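Local coordinates for protein D-mandelate dehydrogenase (Rhodotorula graminis, PDB 2W2K) that binds NAD(+) and, as a D-2-hydroxyacid dehydrogenase, probably interconverts D-mandelate and its 2-keto acid, at residues His164-Ile178 / Leu214-Val228. Sequence-based numbering, arbitrary orientation.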
loop_
_atom_site.group_PDB
_atom_site.type_symbol
_atom_site.label_atom_id
_atom_site.label_comp_id
_atom_site.label_asym_id
_atom_site.label_seq_id
_atom_site.Cartn_x
_atom_site.Cartn_y
_atom_site.Cartn_z
ATOM N N HIS B 164 -6.431 -2.130 14.989
ATOM C CA HIS B 164 -7.787 -1.703 14.593
ATOM C C HIS B 164 -8.531 -2.855 13.913
ATOM O O HIS B 164 -7.909 -3.824 13.464
ATOM C CB HIS B 164 -7.755 -0.477 13.665
ATOM C CG HIS B 164 -7.224 0.770 14.320
ATOM N ND1 HIS B 164 -5.880 1.085 14.344
ATOM C CD2 HIS B 164 -7.860 1.792 14.943
ATOM C CE1 HIS B 164 -5.710 2.235 14.976
ATOM N NE2 HIS B 164 -6.895 2.677 15.361
ATOM N N VAL B 165 -9.854 -2.729 13.809
ATOM C CA VAL B 165 -10.700 -3.812 13.266
ATOM C C VAL B 165 -10.966 -3.639 11.760
ATOM O O VAL B 165 -11.458 -2.593 11.315
ATOM C CB VAL B 165 -12.066 -3.868 14.026
ATOM C CG1 VAL B 165 -13.076 -4.892 13.364
ATOM C CG2 VAL B 165 -11.850 -4.177 15.519
ATOM N N LEU B 166 -10.626 -4.663 10.989
ATOM C CA LEU B 166 -11.088 -4.807 9.597
ATOM C C LEU B 166 -12.445 -5.525 9.587
ATOM O O LEU B 166 -12.559 -6.661 10.082
ATOM C CB LEU B 166 -10.074 -5.611 8.769
ATOM C CG LEU B 166 -10.339 -5.780 7.272
ATOM C CD1 LEU B 166 -10.240 -4.383 6.587
ATOM C CD2 LEU B 166 -9.373 -6.809 6.641
ATOM N N GLY B 167 -13.470 -4.880 9.032
ATOM C CA GLY B 167 -14.779 -5.551 8.863
ATOM C C GLY B 167 -14.993 -6.057 7.439
ATOM O O GLY B 167 -15.199 -5.252 6.496
ATOM N N ALA B 168 -14.948 -7.380 7.275
ATOM C CA ALA B 168 -15.083 -8.003 5.958
ATOM C C ALA B 168 -16.554 -8.237 5.626
ATOM O O ALA B 168 -17.260 -8.933 6.370
ATOM C CB ALA B 168 -14.334 -9.314 5.916
ATOM N N VAL B 169 -17.002 -7.661 4.509
ATOM C CA VAL B 169 -18.323 -7.954 3.936
ATOM C C VAL B 169 -18.057 -8.984 2.830
ATOM O O VAL B 169 -17.551 -8.626 1.741
ATOM C CB VAL B 169 -18.986 -6.669 3.360
ATOM C CG1 VAL B 169 -20.325 -7.010 2.570
ATOM C CG2 VAL B 169 -19.260 -5.677 4.489
ATOM N N GLY B 170 -18.361 -10.254 3.131
ATOM C CA GLY B 170 -17.947 -11.390 2.292
ATOM C C GLY B 170 -16.622 -11.974 2.774
ATOM O O GLY B 170 -15.736 -11.218 3.155
ATOM N N LEU B 171 -16.494 -13.307 2.795
ATOM C CA LEU B 171 -15.203 -13.951 3.167
ATOM C C LEU B 171 -14.852 -15.112 2.208
ATOM O O LEU B 171 -14.480 -16.220 2.626
ATOM C CB LEU B 171 -15.147 -14.368 4.659
ATOM C CG LEU B 171 -13.775 -14.795 5.250
ATOM C CD1 LEU B 171 -12.697 -13.677 5.064
ATOM C CD2 LEU B 171 -13.834 -15.242 6.730
ATOM N N GLY B 172 -14.960 -14.813 0.909
ATOM C CA GLY B 172 -14.566 -15.705 -0.177
ATOM C C GLY B 172 -13.068 -15.687 -0.461
ATOM O O GLY B 172 -12.283 -15.148 0.343
ATOM N N ALA B 173 -12.666 -16.249 -1.608
ATOM C CA ALA B 173 -11.226 -16.473 -1.864
ATOM C C ALA B 173 -10.359 -15.196 -1.811
ATOM O O ALA B 173 -9.293 -15.180 -1.166
ATOM C CB ALA B 173 -11.029 -17.229 -3.175
ATOM N N ILE B 174 -10.823 -14.125 -2.468
ATOM C CA ILE B 174 -10.053 -12.864 -2.504
ATOM C C ILE B 174 -9.968 -12.277 -1.098
ATOM O O ILE B 174 -8.883 -11.869 -0.674
ATOM C CB ILE B 174 -10.626 -11.827 -3.540
ATOM C CG1 ILE B 174 -10.355 -12.299 -4.984
ATOM C CG2 ILE B 174 -10.023 -10.424 -3.340
ATOM C CD1 ILE B 174 -11.138 -11.551 -6.057
ATOM N N GLN B 175 -11.106 -12.217 -0.386
ATOM C CA GLN B 175 -11.114 -11.654 0.992
ATOM C C GLN B 175 -10.244 -12.432 2.004
ATOM O O GLN B 175 -9.620 -11.822 2.894
ATOM C CB GLN B 175 -12.554 -11.498 1.523
ATOM C CG GLN B 175 -12.671 -10.612 2.812
ATOM C CD GLN B 175 -12.912 -9.114 2.499
ATOM O OE1 GLN B 175 -11.955 -8.330 2.370
ATOM N NE2 GLN B 175 -14.186 -8.720 2.383
ATOM N N LYS B 176 -10.185 -13.768 1.871
ATOM C CA LYS B 176 -9.289 -14.574 2.710
ATOM C C LYS B 176 -7.834 -14.124 2.566
ATOM O O LYS B 176 -7.084 -14.116 3.566
ATOM C CB LYS B 176 -9.449 -16.093 2.445
ATOM C CG LYS B 176 -10.802 -16.666 2.928
ATOM C CD LYS B 176 -10.892 -18.167 2.530
ATOM C CE LYS B 176 -12.181 -18.826 3.023
ATOM N NZ LYS B 176 -12.167 -20.293 2.658
ATOM N N GLU B 177 -7.452 -13.701 1.354
ATOM C CA GLU B 177 -6.079 -13.185 1.117
ATOM C C GLU B 177 -5.916 -11.739 1.609
ATOM O O GLU B 177 -4.875 -11.409 2.186
ATOM C CB GLU B 177 -5.687 -13.296 -0.370
ATOM C CG GLU B 177 -5.189 -14.704 -0.781
ATOM C CD GLU B 177 -3.848 -15.056 -0.123
ATOM O OE1 GLU B 177 -2.803 -14.542 -0.589
ATOM O OE2 GLU B 177 -3.837 -15.857 0.852
ATOM N N ILE B 178 -6.919 -10.878 1.357
ATOM C CA ILE B 178 -6.972 -9.552 2.003
ATOM C C ILE B 178 -6.748 -9.683 3.541
ATOM O O ILE B 178 -5.862 -9.014 4.112
ATOM C CB ILE B 178 -8.292 -8.739 1.668
ATOM C CG1 ILE B 178 -8.462 -8.524 0.141
ATOM C CG2 ILE B 178 -8.292 -7.374 2.409
ATOM C CD1 ILE B 178 -9.832 -7.880 -0.259
ATOM N N LEU B 214 -25.397 -7.176 8.669
ATOM C CA LEU B 214 -24.563 -6.087 8.109
ATOM C C LEU B 214 -24.478 -4.842 9.013
ATOM O O LEU B 214 -23.431 -4.180 9.057
ATOM C CB LEU B 214 -25.067 -5.677 6.717
ATOM C CG LEU B 214 -24.888 -6.702 5.593
ATOM C CD1 LEU B 214 -25.841 -6.418 4.450
ATOM C CD2 LEU B 214 -23.414 -6.720 5.115
ATOM N N GLU B 215 -25.569 -4.500 9.706
ATOM C CA GLU B 215 -25.507 -3.408 10.708
ATOM C C GLU B 215 -24.574 -3.705 11.908
ATOM O O GLU B 215 -23.857 -2.808 12.373
ATOM C CB GLU B 215 -26.911 -2.908 11.116
ATOM C CG GLU B 215 -27.471 -1.884 10.062
ATOM C CD GLU B 215 -28.888 -1.365 10.366
ATOM O OE1 GLU B 215 -29.076 -0.683 11.392
ATOM O OE2 GLU B 215 -29.810 -1.634 9.563
ATOM N N GLU B 216 -24.560 -4.953 12.380
ATOM C CA GLU B 216 -23.587 -5.413 13.388
ATOM C C GLU B 216 -22.127 -5.284 12.900
ATOM O O GLU B 216 -21.246 -4.774 13.617
ATOM C CB GLU B 216 -23.897 -6.866 13.789
ATOM C CG GLU B 216 -25.194 -6.981 14.612
ATOM C CD GLU B 216 -25.644 -8.418 14.858
ATOM O OE1 GLU B 216 -24.969 -9.385 14.412
ATOM O OE2 GLU B 216 -26.692 -8.573 15.539
ATOM N N LEU B 217 -21.887 -5.716 11.668
ATOM C CA LEU B 217 -20.555 -5.570 11.042
ATOM C C LEU B 217 -20.141 -4.105 10.946
ATOM O O LEU B 217 -19.042 -3.751 11.385
ATOM C CB LEU B 217 -20.532 -6.265 9.656
ATOM C CG LEU B 217 -19.219 -6.504 8.868
ATOM C CD1 LEU B 217 -18.679 -5.209 8.219
ATOM C CD2 LEU B 217 -18.122 -7.262 9.682
ATOM N N ALA B 218 -21.014 -3.251 10.405
ATOM C CA ALA B 218 -20.743 -1.794 10.298
ATOM C C ALA B 218 -20.309 -1.159 11.637
ATOM O O ALA B 218 -19.310 -0.429 11.702
ATOM C CB ALA B 218 -21.977 -1.061 9.702
ATOM N N ARG B 219 -21.046 -1.469 12.708
ATOM C CA ARG B 219 -20.792 -0.876 14.028
ATOM C C ARG B 219 -19.429 -1.268 14.618
ATOM O O ARG B 219 -18.816 -0.476 15.367
ATOM C CB ARG B 219 -21.926 -1.268 14.997
ATOM C CG ARG B 219 -21.856 -0.569 16.355
ATOM C CD ARG B 219 -23.032 -0.951 17.275
ATOM N NE ARG B 219 -22.809 -0.369 18.605
ATOM C CZ ARG B 219 -23.101 0.886 18.966
ATOM N NH1 ARG B 219 -23.664 1.748 18.121
ATOM N NH2 ARG B 219 -22.817 1.286 20.195
ATOM N N ARG B 220 -18.969 -2.475 14.317
ATOM C CA ARG B 220 -17.732 -3.030 14.942
ATOM C C ARG B 220 -16.434 -2.544 14.254
ATOM O O ARG B 220 -15.332 -2.686 14.818
ATOM C CB ARG B 220 -17.759 -4.574 14.962
ATOM C CG ARG B 220 -18.883 -5.244 15.839
ATOM C CD ARG B 220 -18.614 -5.169 17.360
ATOM N NE ARG B 220 -17.417 -5.929 17.725
ATOM C CZ ARG B 220 -17.372 -7.257 17.868
ATOM N NH1 ARG B 220 -18.471 -8.013 17.729
ATOM N NH2 ARG B 220 -16.218 -7.838 18.171
ATOM N N SER B 221 -16.559 -1.975 13.056
ATOM C CA SER B 221 -15.387 -1.778 12.157
ATOM C C SER B 221 -14.681 -0.411 12.249
ATOM O O SER B 221 -15.333 0.617 12.431
ATOM C CB SER B 221 -15.802 -2.031 10.690
ATOM O OG SER B 221 -16.410 -3.313 10.538
ATOM N N ASP B 222 -13.355 -0.418 12.095
ATOM C CA ASP B 222 -12.578 0.811 11.859
ATOM C C ASP B 222 -12.376 1.056 10.352
ATOM O O ASP B 222 -12.386 2.215 9.889
ATOM C CB ASP B 222 -11.230 0.755 12.602
ATOM C CG ASP B 222 -11.406 0.717 14.136
ATOM O OD1 ASP B 222 -11.948 1.701 14.696
ATOM O OD2 ASP B 222 -10.999 -0.287 14.762
ATOM N N CYS B 223 -12.214 -0.033 9.593
ATOM C CA CYS B 223 -12.255 0.026 8.117
ATOM C C CYS B 223 -13.073 -1.165 7.580
ATOM O O CYS B 223 -12.793 -2.323 7.930
ATOM C CB CYS B 223 -10.826 -0.023 7.539
ATOM S SG CYS B 223 -10.700 0.228 5.703
ATOM N N VAL B 224 -14.057 -0.885 6.723
ATOM C CA VAL B 224 -14.841 -1.947 6.037
ATOM C C VAL B 224 -14.198 -2.328 4.677
ATOM O O VAL B 224 -13.782 -1.431 3.926
ATOM C CB VAL B 224 -16.331 -1.513 5.856
ATOM C CG1 VAL B 224 -17.116 -2.478 4.934
ATOM C CG2 VAL B 224 -17.047 -1.401 7.225
ATOM N N SER B 225 -14.111 -3.638 4.373
ATOM C CA SER B 225 -13.640 -4.112 3.046
ATOM C C SER B 225 -14.766 -4.846 2.318
ATOM O O SER B 225 -15.227 -5.911 2.786
ATOM C CB SER B 225 -12.408 -5.036 3.159
ATOM O OG SER B 225 -12.032 -5.605 1.896
ATOM N N VAL B 226 -15.210 -4.276 1.191
ATOM C CA VAL B 226 -16.301 -4.882 0.359
ATOM C C VAL B 226 -15.726 -5.854 -0.693
ATOM O O VAL B 226 -15.008 -5.432 -1.607
ATOM C CB VAL B 226 -17.203 -3.775 -0.322
ATOM C CG1 VAL B 226 -18.384 -4.405 -1.123
ATOM C CG2 VAL B 226 -17.744 -2.752 0.735
ATOM N N SER B 227 -16.080 -7.144 -0.590
ATOM C CA SER B 227 -15.658 -8.184 -1.563
ATOM C C SER B 227 -16.718 -9.304 -1.652
ATOM O O SER B 227 -16.607 -10.334 -0.966
ATOM C CB SER B 227 -14.276 -8.764 -1.186
ATOM O OG SER B 227 -13.774 -9.635 -2.211
ATOM N N VAL B 228 -17.730 -9.089 -2.504
ATOM C CA VAL B 228 -18.846 -10.027 -2.713
ATOM C C VAL B 228 -19.181 -10.063 -4.214
ATOM O O VAL B 228 -18.887 -9.097 -4.942
ATOM C CB VAL B 228 -20.155 -9.609 -1.942
ATOM C CG1 VAL B 228 -20.025 -9.819 -0.434
ATOM C CG2 VAL B 228 -20.572 -8.166 -2.268
HETATM O O HOH W 1 -16.848 -13.003 -0.887
HETATM O O HOH W 2 -13.813 -12.527 -1.727
#
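Gln175, on the first turn of helix 173-185, reaches across to strand 223-226 and joins it to the glycine-rich turn. Its CB points toward the strand, CG stands anti to the backbone N (chi1 -166°), and the bend at chi2 (91°) turns the amide toward Ser225 and alongside Ser227. CD lies 3.9 Å from Ser227 CB, and NE2 also rests against that carbon. At the tip, OE1 accepts the hydroxyl of Ser225, with OG 2.8 Å from OE1, in the carbonyl plane and on a lone pair. NE2 spends its N-H groups on two carbonyls: Gly170 O, near the amide plane, and Ser225 O at 3.0 Å, which it meets from above the carbonyl plane. These three bonds fix the amide's rotation and tell its oxygen from its nitrogen. Ser225 O is shared, Val169 N reaching it from the opposite face.

Strands 165-169 and 223-226 run parallel, joined by a ladder from Cys223 N to Val165 O through to Ser227 N to Val169 O. At its start, Asp222 OD2 uses its anti lone pair for an almost straight bond (176°) from Val165 N, while the carboxylate stands nearly perpendicular to the His164 ring at its edge. On the face bearing Val169 and Val224, helix 214-220 packs over the sheet. Val169 CG2 meets Leu217 CD1 at 3.8 Å, its CG1 faces Leu214 CD2, and Ser221 OG, bonded to Leu217 O, sits 3.2 Å from Gly167 CA, directly against the glycine backbone.

Beyond the strands, one water joins Gly172 N to Ser227 O and another joins Gln175 N to Ser227 OG. With Ala173, Ile174 and Val228 among the NAD(+)-binding residues, this is the strand, glycine-rich turn and helix of a Rossmann fold, beside the neighbouring central strand of its parallel sheet.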